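Local coordinates for polyketide synthase/nonribosomal peptide synthetase hybrid RzxB (Pseudomonas fluorescens, PDB 5IL6), which probably dehydrates beta-hydroxyacyl chains held on an acyl carrier protein during rhizoxin assembly, using a double-hotdog dehydratase domain, at residues V21-R25 with G26-L30; S90-A93 with A94-G97; L206-A209 with A210-V214. One frame throughout, in Å; residues are numbered along the deposited sequence.

How the contacts relate
Followed from the N terminus, the three contacts come in series, and none nests in or crosses another. Contact 1 closes the hairpin between strands 19-20 and 27-32 at the margin of the first hotdog. Contact 2 folds part of the loop that leaves strand 77-85 and enters strand 98-105, the neighbour of strand 27-32; its nearest atoms lie about 6 Å from those of contact 1, without touching. Contact 3 spans successive turns of helix 204-212 in the second hotdog, packed against strands 246-254 and 274-284 and against helix 53-67 of the first. Its nearest atoms are about 17 Å from those of contact 1 and about 14 Å from those of contact 2.

Contact 1 (V21-R25 with G26-L30); sequences VSDLR and GLRYL
Arg28 lies along Val21 and ends at Asp23. Its CB passes Val21 CG2 at 3.9 Å, and its CG presses closer on the same methyl, CG to CG2 3.6 Å. The chain then bends at chi3 (48°), folding the guanidinium back so that Val21 CG2 sits over the centre of one face. NE gives its hydrogen to a water that also donates to Asp23 OD1 and Gly26 O, tying side chain to turn. At the tip, Arg28 NH2 makes a weak bond to Asp23 OD2 (3.1 Å, 128° at the hydrogen) within a salt bridge. Over the opposite face comes Arg25 NH2, which drives a far straighter bond into the syn lone pair of the same OD2 (2.6 Å, 170°), with that oxygen in the Arg25 guanidinium plane. Both arginines thus converge on one carboxylate, whose negative charge probably offsets their closeness. Asp23 OD1 accepts from Arg25 N at 2.9 Å, an Asx turn. The backbone is bonded too: Gly26 N to Asp23 O, Asp23 N to Gly26 O, and Val21 N to Arg28 O, while Arg28 N reaches Ser22 OG (3.1 Å), which is also bonded to Asn20 OD1. The result is a beta hairpin capped by a type I turn, Asp23 to Gly26, joining strands 19-20 and 27-32 at the margin of the first hotdog.

Contact 2 (S90-A93 with A94-G97); sequences SVDA and ANNG
Asp92 and Asn95 share a first torsion, chi1 59° and 58°, that sets each CG between its own backbone N and carbonyl carbon and folds both polar ends back over the chain. The two side chains cross at about a right angle, yet carboxylate and amide are nearly parallel, their planes 15° apart. The motif is an Asx turn made by Asn95, set within a compact loop that runs from strand 77-85 to strand 98-105 in the first hotdog. Asn95 OD1 holds the loop from within: Asp92 N reaches it from one face of the amide plane (3.0 Å, almost straight at the hydrogen), and Gly97 N from the opposite face, closing the Asx turn at 2.7 Å. The other arm of the amide, Asn95 ND2, donates to Ser90 O at 2.8 Å, with that oxygen in the amide plane and the donor in the carbonyl plane, so three bonds fix the rotation of this buried amide, and Phe89 packs against its side chain. Asp92 answers in the other direction, its OD1 taking the hydrogen of Asn95 N at 2.9 Å, nearly along the C-O axis. Asp92 O accepts from Asn96 N, so backbone and side chain of one residue both bind the returning chain. Gly97 is bonded through its backbone to Phe33, and Ser90 OG to Ala49 O, which ties both ends of residues 90-97 to neighbouring parts of the first hotdog. Val91, also touching Phe33, lines the apolar flank: with no side chain at Gly97 to stand between, Val91 CG1 settles 3.7 Å from Gly97 CA.

Contact 3 (L206-A209 with A210-V214); sequences LLDA and AMQGV
Asp208 and Gln212, one turn apart on helix 204-212, make the tight, polar side of this contact. With CG anti to the backbone N (chi1 -178°), Asp208 swings its carboxylate along the helix surface, where OD2 takes a hydrogen from Gln212 NE2 at 2.8 Å. The bond is bent, 136° at the hydrogen. NE2 meets OD2 from above the carboxylate plane; the amide and carboxylate planes are 85° apart. Gln212 CG rests 3.2 Å from Asp208 O, and that same oxygen receives Gln212 N at 2.8 Å, so the glutamine is gripped through backbone and side chain together. Both side chains of this buried pair have further partners: Gln212 OE1 is bonded to Tyr158 OH, NE2 also reaches His172 O, and Asp208 OD2 has a weak bond with His172 ND1. The spacing matches the D-x-x-x-Q signature of polyketide synthase dehydratases, carried on the central helix of the second hotdog; in relatives its aspartate belongs to the active site, and the position of Asp208 is consistent with that. Elsewhere the contact is looser and apolar, though no less buried. Leu207 CG and Met211 CE come no nearer than 4.0 Å, their side chains crossing at a slant, and both residues touch Ile57 of helix 53-67 and Leu278 of strand 274-284. Ala210 turns a small methyl to Val249 on strand 246-254. Gly213 N makes a weak bond to Ala209 O (3.2 Å).

Contact 1 (V21-R25 with G26-L30)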
ATOM      1  N   VAL A  21      11.438 -15.259 -12.768  1.00 19.22           N
ATOM      2  CA  VAL A  21      11.347 -16.703 -12.965  1.00 23.32           C
ATOM      3  C   VAL A  21      10.374 -17.019 -14.097  1.00 22.99           C
ATOM      4  O   VAL A  21       9.724 -18.070 -14.095  1.00 24.68           O
ATOM      5  CB  VAL A  21      10.930 -17.415 -11.663  1.00 28.15           C
ATOM      6  CG1 VAL A  21      11.983 -17.201 -10.582  1.00 29.23           C
ATOM      7  CG2 VAL A  21       9.569 -16.924 -11.186  1.00 24.77           C
ATOM      8  N   SER A  22      10.278 -16.118 -15.074  1.00 22.02           N
ATOM      9  CA  SER A  22       9.378 -16.322 -16.201  1.00 23.26           C
ATOM     10  C   SER A  22       9.762 -17.570 -16.989  1.00 23.78           C
ATOM     11  O   SER A  22      10.937 -17.934 -17.092  1.00 22.47           O
ATOM     12  CB  SER A  22       9.406 -15.105 -17.127  1.00 21.78           C
ATOM     13  OG  SER A  22       9.122 -13.910 -16.416  1.00 20.03           O
ATOM     14  N   ASP A  23       8.753 -18.229 -17.554  1.00 23.42           N
ATOM     15  CA  ASP A  23       8.968 -19.381 -18.420  1.00 25.16           C
ATOM     16  C   ASP A  23       7.800 -19.466 -19.400  1.00 24.31           C
ATOM     17  O   ASP A  23       7.020 -18.520 -19.546  1.00 23.90           O
ATOM     18  CB  ASP A  23       9.150 -20.659 -17.587  1.00 31.61           C
ATOM     19  CG  ASP A  23       7.978 -20.930 -16.663  1.00 32.78           C
ATOM     20  OD1 ASP A  23       6.849 -20.495 -16.976  1.00 32.65           O
ATOM     21  OD2 ASP A  23       8.193 -21.585 -15.623  1.00 30.76           O
ATOM     22  N   LEU A  24       7.673 -20.612 -20.072  1.00 25.07           N
ATOM     23  CA  LEU A  24       6.648 -20.766 -21.099  1.00 27.01           C
ATOM     24  C   LEU A  24       5.240 -20.602 -20.544  1.00 31.84           C
ATOM     25  O   LEU A  24       4.323 -20.267 -21.303  1.00 36.67           O
ATOM     26  CB  LEU A  24       6.795 -22.125 -21.785  1.00 28.16           C
ATOM     27  CG  LEU A  24       8.059 -22.251 -22.639  1.00 32.38           C
ATOM     28  CD1 LEU A  24       8.345 -23.695 -23.019  1.00 36.04           C
ATOM     29  CD2 LEU A  24       7.935 -21.389 -23.891  1.00 31.29           C
ATOM     30  N   ARG A  25       5.044 -20.833 -19.245  1.00 29.62           N
ATOM     31  CA  ARG A  25       3.738 -20.607 -18.638  1.00 34.66           C
ATOM     32  C   ARG A  25       3.389 -19.125 -18.570  1.00 35.47           C
ATOM     33  O   ARG A  25       2.208 -18.785 -18.447  1.00 35.61           O
ATOM     34  CB  ARG A  25       3.703 -21.225 -17.240  1.00 39.40           C
ATOM     35  CG  ARG A  25       3.643 -22.746 -17.259  1.00 49.63           C
ATOM     36  CD  ARG A  25       3.887 -23.350 -15.887  1.00 62.94           C
ATOM     37  NE  ARG A  25       5.204 -22.985 -15.368  1.00 78.94           N
ATOM     38  CZ  ARG A  25       5.620 -23.228 -14.130  1.00 91.81           C
ATOM     39  NH1 ARG A  25       4.827 -23.847 -13.263  1.00 97.06           N
ATOM     40  NH2 ARG A  25       6.836 -22.855 -13.758  1.00 95.11           N
ATOM     41  N   GLY A  26       4.384 -18.243 -18.648  1.00 31.37           N
ATOM     42  CA  GLY A  26       4.136 -16.814 -18.640  1.00 29.66           C
ATOM     43  C   GLY A  26       5.115 -16.052 -17.770  1.00 24.16           C
ATOM     44  O   GLY A  26       5.978 -16.649 -17.119  1.00 26.22           O
ATOM     45  N   LEU A  27       4.990 -14.728 -17.751  1.00 23.03           N
ATOM     46  CA  LEU A  27       5.863 -13.908 -16.924  1.00 21.31           C
ATOM     47  C   LEU A  27       5.571 -14.149 -15.450  1.00 22.32           C
ATOM     48  O   LEU A  27       4.412 -14.246 -15.034  1.00 23.18           O
ATOM     49  CB  LEU A  27       5.683 -12.430 -17.266  1.00 20.54           C
ATOM     50  CG  LEU A  27       6.075 -12.041 -18.694  1.00 25.08           C
ATOM     51  CD1 LEU A  27       5.817 -10.564 -18.929  1.00 26.35           C
ATOM     52  CD2 LEU A  27       7.532 -12.389 -18.996  1.00 23.30           C
ATOM     53  N   ARG A  28       6.634 -14.271 -14.659  1.00 22.78           N
ATOM     54  CA  ARG A  28       6.491 -14.609 -13.252  1.00 24.54           C
ATOM     55  C   ARG A  28       7.723 -14.134 -12.497  1.00 22.36           C
ATOM     56  O   ARG A  28       8.834 -14.132 -13.034  1.00 20.87           O
ATOM     57  CB  ARG A  28       6.292 -16.114 -13.074  1.00 25.12           C
ATOM     58  CG  ARG A  28       5.971 -16.555 -11.658  1.00 27.88           C
ATOM     59  CD  ARG A  28       5.596 -18.024 -11.640  1.00 37.06           C
ATOM     60  NE  ARG A  28       6.568 -18.809 -12.401  1.00 45.98           N
ATOM     61  CZ  ARG A  28       7.347 -19.769 -11.910  1.00 52.59           C
ATOM     62  NH1 ARG A  28       7.286 -20.121 -10.632  1.00 52.79           N
ATOM     63  NH2 ARG A  28       8.191 -20.394 -12.718  1.00 51.74           N
ATOM     64  N   TYR A  29       7.512 -13.764 -11.236  1.00 20.05           N
ATOM     65  CA  TYR A  29       8.558 -13.197 -10.399  1.00 20.05           C
ATOM     66  C   TYR A  29       8.489 -13.828  -9.016  1.00 20.79           C
ATOM     67  O   TYR A  29       7.438 -14.313  -8.589  1.00 19.19           O
ATOM     68  CB  TYR A  29       8.419 -11.671 -10.307  1.00 19.65           C
ATOM     69  CG  TYR A  29       8.274 -11.015 -11.659  1.00 25.43           C
ATOM     70  CD1 TYR A  29       7.030 -10.908 -12.270  1.00 24.92           C
ATOM     71  CD2 TYR A  29       9.378 -10.522 -12.336  1.00 25.46           C
ATOM     72  CE1 TYR A  29       6.890 -10.321 -13.510  1.00 24.32           C
ATOM     73  CE2 TYR A  29       9.250  -9.933 -13.581  1.00 30.53           C
ATOM     74  CZ  TYR A  29       8.001  -9.837 -14.162  1.00 25.85           C
ATOM     75  OH  TYR A  29       7.858  -9.251 -15.399  1.00 26.87           O
ATOM     76  N   LEU A  30       9.625 -13.825  -8.326  1.00 20.90           N
ATOM     77  CA  LEU A  30       9.745 -14.493  -7.039  1.00 23.90           C
ATOM     78  C   LEU A  30      10.572 -13.632  -6.097  1.00 24.04           C
ATOM     79  O   LEU A  30      11.661 -13.178  -6.460  1.00 25.41           O
ATOM     80  CB  LEU A  30      10.388 -15.876  -7.203  1.00 30.90           C
ATOM     81  CG  LEU A  30      10.868 -16.601  -5.941  1.00 39.05           C
ATOM     82  CD1 LEU A  30       9.753 -16.725  -4.912  1.00 37.27           C
ATOM     83  CD2 LEU A  30      11.406 -17.976  -6.313  1.00 44.28           C
TER
HETATM   84  O   HOH W   1       5.795 -18.875 -15.163  1.00 30.59           O

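Contact 2 (S90-A93 with A94-G97)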
ATOM      1  N   SER A  90       2.571 -14.229   5.765  1.00 19.74           N
ATOM      2  CA  SER A  90       3.627 -14.316   6.759  1.00 20.32           C
ATOM      3  C   SER A  90       4.625 -15.376   6.322  1.00 22.70           C
ATOM      4  O   SER A  90       4.279 -16.325   5.613  1.00 26.10           O
ATOM      5  CB  SER A  90       3.079 -14.657   8.155  1.00 26.21           C
ATOM      6  OG  SER A  90       2.281 -13.602   8.664  1.00 30.75           O
ATOM      7  N   VAL A  91       5.871 -15.193   6.742  1.00 19.98           N
ATOM      8  CA  VAL A  91       6.933 -16.144   6.438  1.00 22.19           C
ATOM      9  C   VAL A  91       6.839 -17.321   7.399  1.00 25.17           C
ATOM     10  O   VAL A  91       6.796 -17.139   8.621  1.00 25.58           O
ATOM     11  CB  VAL A  91       8.308 -15.466   6.528  1.00 21.56           C
ATOM     12  CG1 VAL A  91       9.430 -16.484   6.326  1.00 23.15           C
ATOM     13  CG2 VAL A  91       8.411 -14.337   5.505  1.00 20.85           C
ATOM     14  N   ASP A  92       6.802 -18.533   6.850  1.00 27.54           N
ATOM     15  CA  ASP A  92       6.850 -19.735   7.669  1.00 37.49           C
ATOM     16  C   ASP A  92       7.626 -20.812   6.925  1.00 42.52           C
ATOM     17  O   ASP A  92       7.993 -20.654   5.757  1.00 39.00           O
ATOM     18  CB  ASP A  92       5.443 -20.221   8.043  1.00 38.49           C
ATOM     19  CG  ASP A  92       4.579 -20.529   6.834  1.00 38.38           C
ATOM     20  OD1 ASP A  92       5.101 -21.079   5.841  1.00 35.09           O
ATOM     21  OD2 ASP A  92       3.364 -20.237   6.884  1.00 38.35           O
ATOM     22  N   ALA A  93       7.871 -21.924   7.624  1.00 46.29           N
ATOM     23  CA  ALA A  93       8.614 -23.029   7.030  1.00 50.41           C
ATOM     24  C   ALA A  93       7.917 -23.575   5.790  1.00 44.91           C
ATOM     25  O   ALA A  93       8.578 -24.090   4.883  1.00 50.80           O
ATOM     26  CB  ALA A  93       8.809 -24.140   8.063  1.00 62.00           C
ATOM     27  N   ALA A  94       6.589 -23.487   5.737  1.00 38.06           N
ATOM     28  CA  ALA A  94       5.846 -24.050   4.614  1.00 38.75           C
ATOM     29  C   ALA A  94       6.160 -23.331   3.309  1.00 39.89           C
ATOM     30  O   ALA A  94       6.456 -23.968   2.291  1.00 41.53           O
ATOM     31  CB  ALA A  94       4.356 -23.967   4.901  1.00 36.64           C
ATOM     32  N   ASN A  95       6.100 -22.004   3.319  1.00 38.51           N
ATOM     33  CA  ASN A  95       6.340 -21.233   2.112  1.00 32.49           C
ATOM     34  C   ASN A  95       7.795 -20.832   1.950  1.00 31.90           C
ATOM     35  O   ASN A  95       8.162 -20.328   0.885  1.00 32.85           O
ATOM     36  CB  ASN A  95       5.451 -19.980   2.090  1.00 28.50           C
ATOM     37  CG  ASN A  95       5.656 -19.078   3.298  1.00 27.42           C
ATOM     38  OD1 ASN A  95       6.759 -18.973   3.839  1.00 28.49           O
ATOM     39  ND2 ASN A  95       4.588 -18.410   3.717  1.00 27.35           N
ATOM     40  N   ASN A  96       8.626 -21.045   2.970  1.00 32.09           N
ATOM     41  CA  ASN A  96      10.045 -20.717   2.892  1.00 33.51           C
ATOM     42  C   ASN A  96      10.241 -19.235   2.585  1.00 31.72           C
ATOM     43  O   ASN A  96      11.269 -18.829   2.036  1.00 31.64           O
ATOM     44  CB  ASN A  96      10.751 -21.585   1.848  1.00 42.41           C
ATOM     45  CG  ASN A  96      12.258 -21.461   1.900  1.00 63.27           C
ATOM     46  OD1 ASN A  96      12.854 -21.420   2.976  1.00 70.24           O
ATOM     47  ND2 ASN A  96      12.885 -21.399   0.731  1.00 74.60           N
ATOM     48  N   GLY A  97       9.251 -18.420   2.943  1.00 29.46           N
ATOM     49  CA  GLY A  97       9.307 -16.999   2.676  1.00 26.69           C
ATOM     50  C   GLY A  97       9.090 -16.619   1.231  1.00 25.25           C
ATOM     51  O   GLY A  97       9.300 -15.455   0.878  1.00 22.25           O
TER

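Contact 3 (L206-A209 with A210-V214)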
ATOM      1  N   LEU A 206       5.952   4.482   3.242  1.00 20.65           N
ATOM      2  CA  LEU A 206       5.203   5.713   3.022  1.00 24.33           C
ATOM      3  C   LEU A 206       3.797   5.413   2.524  1.00 23.13           C
ATOM      4  O   LEU A 206       2.834   6.070   2.933  1.00 22.02           O
ATOM      5  CB  LEU A 206       5.941   6.612   2.029  1.00 29.37           C
ATOM      6  CG  LEU A 206       7.278   7.198   2.495  1.00 38.95           C
ATOM      7  CD1 LEU A 206       7.919   8.015   1.383  1.00 44.42           C
ATOM      8  CD2 LEU A 206       7.105   8.052   3.744  1.00 37.49           C
ATOM      9  N   LEU A 207       3.655   4.430   1.633  1.00 24.51           N
ATOM     10  CA  LEU A 207       2.320   4.045   1.194  1.00 22.21           C
ATOM     11  C   LEU A 207       1.515   3.474   2.355  1.00 23.85           C
ATOM     12  O   LEU A 207       0.313   3.733   2.473  1.00 19.87           O
ATOM     13  CB  LEU A 207       2.408   3.038   0.046  1.00 22.08           C
ATOM     14  CG  LEU A 207       1.066   2.589  -0.541  1.00 25.94           C
ATOM     15  CD1 LEU A 207       0.242   3.785  -1.007  1.00 25.26           C
ATOM     16  CD2 LEU A 207       1.280   1.613  -1.690  1.00 26.55           C
ATOM     17  N   ASP A 208       2.164   2.699   3.225  1.00 23.37           N
ATOM     18  CA  ASP A 208       1.480   2.182   4.405  1.00 21.54           C
ATOM     19  C   ASP A 208       1.099   3.311   5.353  1.00 21.86           C
ATOM     20  O   ASP A 208      -0.026   3.346   5.866  1.00 22.22           O
ATOM     21  CB  ASP A 208       2.367   1.149   5.106  1.00 24.87           C
ATOM     22  CG  ASP A 208       1.700   0.530   6.321  1.00 28.85           C
ATOM     23  OD1 ASP A 208       0.641  -0.110   6.159  1.00 26.66           O
ATOM     24  OD2 ASP A 208       2.252   0.660   7.435  1.00 31.35           O
ATOM     25  N   ALA A 209       2.011   4.262   5.575  1.00 20.59           N
ATOM     26  CA  ALA A 209       1.710   5.394   6.446  1.00 22.38           C
ATOM     27  C   ALA A 209       0.562   6.226   5.890  1.00 22.69           C
ATOM     28  O   ALA A 209      -0.274   6.730   6.650  1.00 25.41           O
ATOM     29  CB  ALA A 209       2.954   6.262   6.628  1.00 23.31           C
ATOM     30  N   ALA A 210       0.511   6.394   4.567  1.00 22.87           N
ATOM     31  CA  ALA A 210      -0.627   7.076   3.961  1.00 23.76           C
ATOM     32  C   ALA A 210      -1.932   6.388   4.336  1.00 22.05           C
ATOM     33  O   ALA A 210      -2.922   7.053   4.667  1.00 23.82           O
ATOM     34  CB  ALA A 210      -0.460   7.128   2.440  1.00 23.88           C
ATOM     35  N   MET A 211      -1.947   5.054   4.307  1.00 19.25           N
ATOM     36  CA  MET A 211      -3.146   4.312   4.682  1.00 19.81           C
ATOM     37  C   MET A 211      -3.428   4.431   6.174  1.00 20.95           C
ATOM     38  O   MET A 211      -4.592   4.504   6.585  1.00 21.82           O
ATOM     39  CB  MET A 211      -2.995   2.844   4.286  1.00 22.46           C
ATOM     40  CG  MET A 211      -2.903   2.614   2.791  1.00 29.01           C
ATOM     41  SD  MET A 211      -2.902   0.860   2.380  1.00 34.56           S
ATOM     42  CE  MET A 211      -2.290   0.910   0.701  1.00 38.30           C
ATOM     43  N   GLN A 212      -2.380   4.434   7.001  1.00 25.51           N
ATOM     44  CA  GLN A 212      -2.576   4.618   8.435  1.00 31.11           C
ATOM     45  C   GLN A 212      -3.342   5.899   8.728  1.00 26.90           C
ATOM     46  O   GLN A 212      -4.074   5.974   9.723  1.00 24.46           O
ATOM     47  CB  GLN A 212      -1.227   4.652   9.155  1.00 36.97           C
ATOM     48  CG  GLN A 212      -0.422   3.368   9.076  1.00 34.25           C
ATOM     49  CD  GLN A 212       0.977   3.547   9.627  1.00 29.39           C
ATOM     50  OE1 GLN A 212       1.285   4.573  10.231  1.00 27.87           O
ATOM     51  NE2 GLN A 212       1.840   2.562   9.403  1.00 26.51           N
ATOM     52  N   GLY A 213      -3.189   6.914   7.877  1.00 25.51           N
ATOM     53  CA  GLY A 213      -3.789   8.211   8.132  1.00 26.72           C
ATOM     54  C   GLY A 213      -5.300   8.197   8.202  1.00 27.44           C
ATOM     55  O   GLY A 213      -5.890   9.113   8.786  1.00 27.69           O
ATOM     56  N   VAL A 214      -5.948   7.176   7.633  1.00 27.06           N
ATOM     57  CA  VAL A 214      -7.406   7.134   7.657  1.00 28.06           C
ATOM     58  C   VAL A 214      -7.924   7.109   9.089  1.00 25.76           C
ATOM     59  O   VAL A 214      -9.062   7.519   9.344  1.00 29.95           O
ATOM     60  CB  VAL A 214      -7.939   5.918   6.865  1.00 26.17           C
ATOM     61  CG1 VAL A 214      -7.368   5.895   5.445  1.00 22.01           C
ATOM     62  CG2 VAL A 214      -7.643   4.609   7.597  1.00 27.55           C
TER